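Local coordinates for Iron(III) ABC transporter, periplasmic iron-compound-binding protein (Vibrio cholerae, PDB 5GGY), which probably delivers ferric hydroxamate siderophores such as Desferal (desferrioxamine) to an inner-membrane ABC transporter, as the periplasmic binding protein of the system, at residues P104-Q109 against K200-V205. Numbering follows the deposited sequence.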
loop_
_atom_site.group_PDB
_atom_site.type_symbol
_atom_site.label_atom_id
_atom_site.label_comp_id
_atom_site.label_asym_id
_atom_site.label_seq_id
_atom_site.Cartn_x
_atom_site.Cartn_y
_atom_site.Cartn_z
ATOM N N PRO A 104 -6.349 18.650 2.433
ATOM C CA PRO A 104 -5.996 18.789 3.849
ATOM C C PRO A 104 -5.621 17.464 4.510
ATOM O O PRO A 104 -6.043 16.398 4.065
ATOM C CB PRO A 104 -7.276 19.360 4.466
ATOM C CG PRO A 104 -8.362 18.791 3.625
ATOM C CD PRO A 104 -7.805 18.736 2.220
ATOM N N ASN A 105 -4.829 17.549 5.572
ATOM C CA ASN A 105 -4.405 16.375 6.322
ATOM C C ASN A 105 -4.082 16.748 7.769
ATOM O O ASN A 105 -4.159 17.918 8.148
ATOM C CB ASN A 105 -3.188 15.729 5.654
ATOM C CG ASN A 105 -2.966 14.291 6.099
ATOM O OD1 ASN A 105 -3.593 13.819 7.048
ATOM N ND2 ASN A 105 -2.061 13.593 5.421
ATOM N N PHE A 106 -3.744 15.737 8.567
ATOM C CA PHE A 106 -3.286 15.918 9.943
ATOM C C PHE A 106 -4.328 16.606 10.816
ATOM O O PHE A 106 -3.992 17.318 11.762
ATOM C CB PHE A 106 -1.970 16.702 9.963
ATOM C CG PHE A 106 -0.892 16.080 9.122
ATOM C CD1 PHE A 106 -0.133 15.034 9.616
ATOM C CD2 PHE A 106 -0.646 16.530 7.833
ATOM C CE1 PHE A 106 0.854 14.450 8.842
ATOM C CE2 PHE A 106 0.337 15.948 7.058
ATOM C CZ PHE A 106 1.084 14.907 7.561
ATOM N N SER A 107 -5.598 16.387 10.495
ATOM C CA SER A 107 -6.672 16.873 11.345
ATOM C C SER A 107 -6.887 15.877 12.476
ATOM O O SER A 107 -6.326 14.781 12.462
ATOM C CB SER A 107 -7.962 17.080 10.549
ATOM O OG SER A 107 -8.887 16.037 10.795
ATOM N N GLU A 108 -7.695 16.274 13.451
ATOM C CA GLU A 108 -7.994 15.458 14.621
ATOM C C GLU A 108 -8.528 14.076 14.247
ATOM O O GLU A 108 -8.181 13.071 14.868
ATOM C CB GLU A 108 -9.002 16.187 15.517
ATOM C CG GLU A 108 -9.954 17.119 14.770
ATOM C CD GLU A 108 -9.337 18.473 14.445
ATOM O OE1 GLU A 108 -8.367 18.861 15.130
ATOM O OE2 GLU A 108 -9.810 19.135 13.496
ATOM N N GLN A 109 -9.357 14.035 13.210
ATOM C CA GLN A 109 -10.030 12.806 12.810
ATOM C C GLN A 109 -9.367 12.131 11.613
ATOM O O GLN A 109 -9.802 11.068 11.181
ATOM C CB GLN A 109 -11.500 13.099 12.504
ATOM C CG GLN A 109 -11.718 14.279 11.575
ATOM C CD GLN A 109 -13.132 14.807 11.635
ATOM O OE1 GLN A 109 -13.430 15.728 12.397
ATOM N NE2 GLN A 109 -14.019 14.219 10.840
ATOM N N LYS A 200 -4.761 13.229 17.773
ATOM C CA LYS A 200 -4.712 14.675 17.940
ATOM C C LYS A 200 -4.501 15.349 16.593
ATOM O O LYS A 200 -4.297 14.677 15.580
ATOM C CB LYS A 200 -3.590 15.067 18.909
ATOM C CG LYS A 200 -3.798 14.602 20.341
ATOM C CD LYS A 200 -4.406 15.700 21.196
ATOM C CE LYS A 200 -5.340 15.124 22.248
ATOM N NZ LYS A 200 -5.822 16.179 23.174
ATOM N N GLU A 201 -4.562 16.675 16.578
ATOM C CA GLU A 201 -4.205 17.423 15.383
ATOM C C GLU A 201 -2.699 17.312 15.175
ATOM O O GLU A 201 -1.935 17.334 16.146
ATOM C CB GLU A 201 -4.628 18.887 15.497
ATOM C CG GLU A 201 -4.460 19.674 14.201
ATOM C CD GLU A 201 -4.743 21.156 14.371
ATOM O OE1 GLU A 201 -4.925 21.603 15.524
ATOM O OE2 GLU A 201 -4.780 21.876 13.349
ATOM N N TRP A 202 -2.289 17.163 13.915
ATOM C CA TRP A 202 -0.887 16.962 13.530
ATOM C C TRP A 202 -0.296 15.665 14.081
ATOM O O TRP A 202 0.894 15.395 13.901
ATOM C CB TRP A 202 -0.022 18.147 13.976
ATOM C CG TRP A 202 -0.434 19.447 13.373
ATOM C CD1 TRP A 202 -1.049 20.485 14.007
ATOM C CD2 TRP A 202 -0.271 19.848 12.009
ATOM N NE1 TRP A 202 -1.274 21.513 13.122
ATOM C CE2 TRP A 202 -0.805 21.146 11.888
ATOM C CE3 TRP A 202 0.280 19.237 10.879
ATOM C CZ2 TRP A 202 -0.808 21.841 10.682
ATOM C CZ3 TRP A 202 0.277 19.929 9.683
ATOM C CH2 TRP A 202 -0.263 21.216 9.593
ATOM N N GLY A 203 -1.127 14.864 14.739
ATOM C CA GLY A 203 -0.682 13.616 15.331
ATOM C C GLY A 203 0.291 13.830 16.477
ATOM O O GLY A 203 1.204 13.030 16.674
ATOM N N ILE A 204 0.103 14.911 17.233
ATOM C CA ILE A 204 0.994 15.224 18.346
ATOM C C ILE A 204 0.245 15.688 19.594
ATOM O O ILE A 204 -0.775 16.360 19.512
ATOM C CB ILE A 204 2.026 16.313 17.967
ATOM C CG1 ILE A 204 1.328 17.547 17.416
ATOM C CG2 ILE A 204 3.037 15.775 16.977
ATOM C CD1 ILE A 204 2.232 18.735 17.235
ATOM N N VAL A 205 0.774 15.326 20.756
ATOM C CA VAL A 205 0.289 15.860 22.021
ATOM C C VAL A 205 1.492 16.324 22.841
ATOM O O VAL A 205 2.544 15.679 22.844
ATOM C CB VAL A 205 -0.549 14.826 22.811
ATOM C CG1 VAL A 205 0.280 13.603 23.184
ATOM C CG2 VAL A 205 -1.159 15.471 24.055
#
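Phe-106 and Trp-202 bring the 104-109 loop against residues 200-205 through a single backbone hydrogen bond, Trp-202 N to Phe-106 O at 2.7 Å and nearly straight (171° at the hydrogen), their CA atoms 4.4 Å apart. The donor sits somewhat out of the carbonyl plane of Phe-106. Beside this bond the methylene CG of Glu-201 packs 3.4 Å from the same Phe-106 O. The apolar part of the contact is made by CE3 and CZ3 of the Trp-202 six-membered ring: CE3 reaches Phe-106 CB at 3.5 Å and CZ3 lies 4.0 Å from Phe-106 CD2. With its CG beside the backbone N (chi1 -61°), Trp-202 brings the far end of the indole back to the Phe-106 side chain, which it crosses at about a right angle, although its CB points away from the 104-109 segment. The phenyl ring and the six-membered indole ring are close to parallel, 21° apart, but displaced, with little face-to-face overlap and centroids 5.6 Å apart, and CB rather than the ring takes the closest touch. The Asn-105 amide carbon CG lies above one face of the phenyl, toward its rim, while Ala-112 of helix 112-126 also packs on this side chain. Farther out, Glu-108 and Glu-201 run side by side in the same direction, their OE1 atoms 4.4 Å apart; such like charges would be mildly unfavourable, and Glu-108 is poorly ordered. Ser-107 OG accepts from Gln-109 N in an ST turn just before helix 112-126. The contact thus links the loop after strand 100-102 of the parallel N-terminal sheet to the residues leading into strand 204-208 of the mixed C-terminal sheet, an interlobe contact in the bilobal fold with a long connecting helix, 130-154, characteristic of FhuD-like periplasmic siderophore-binding proteins.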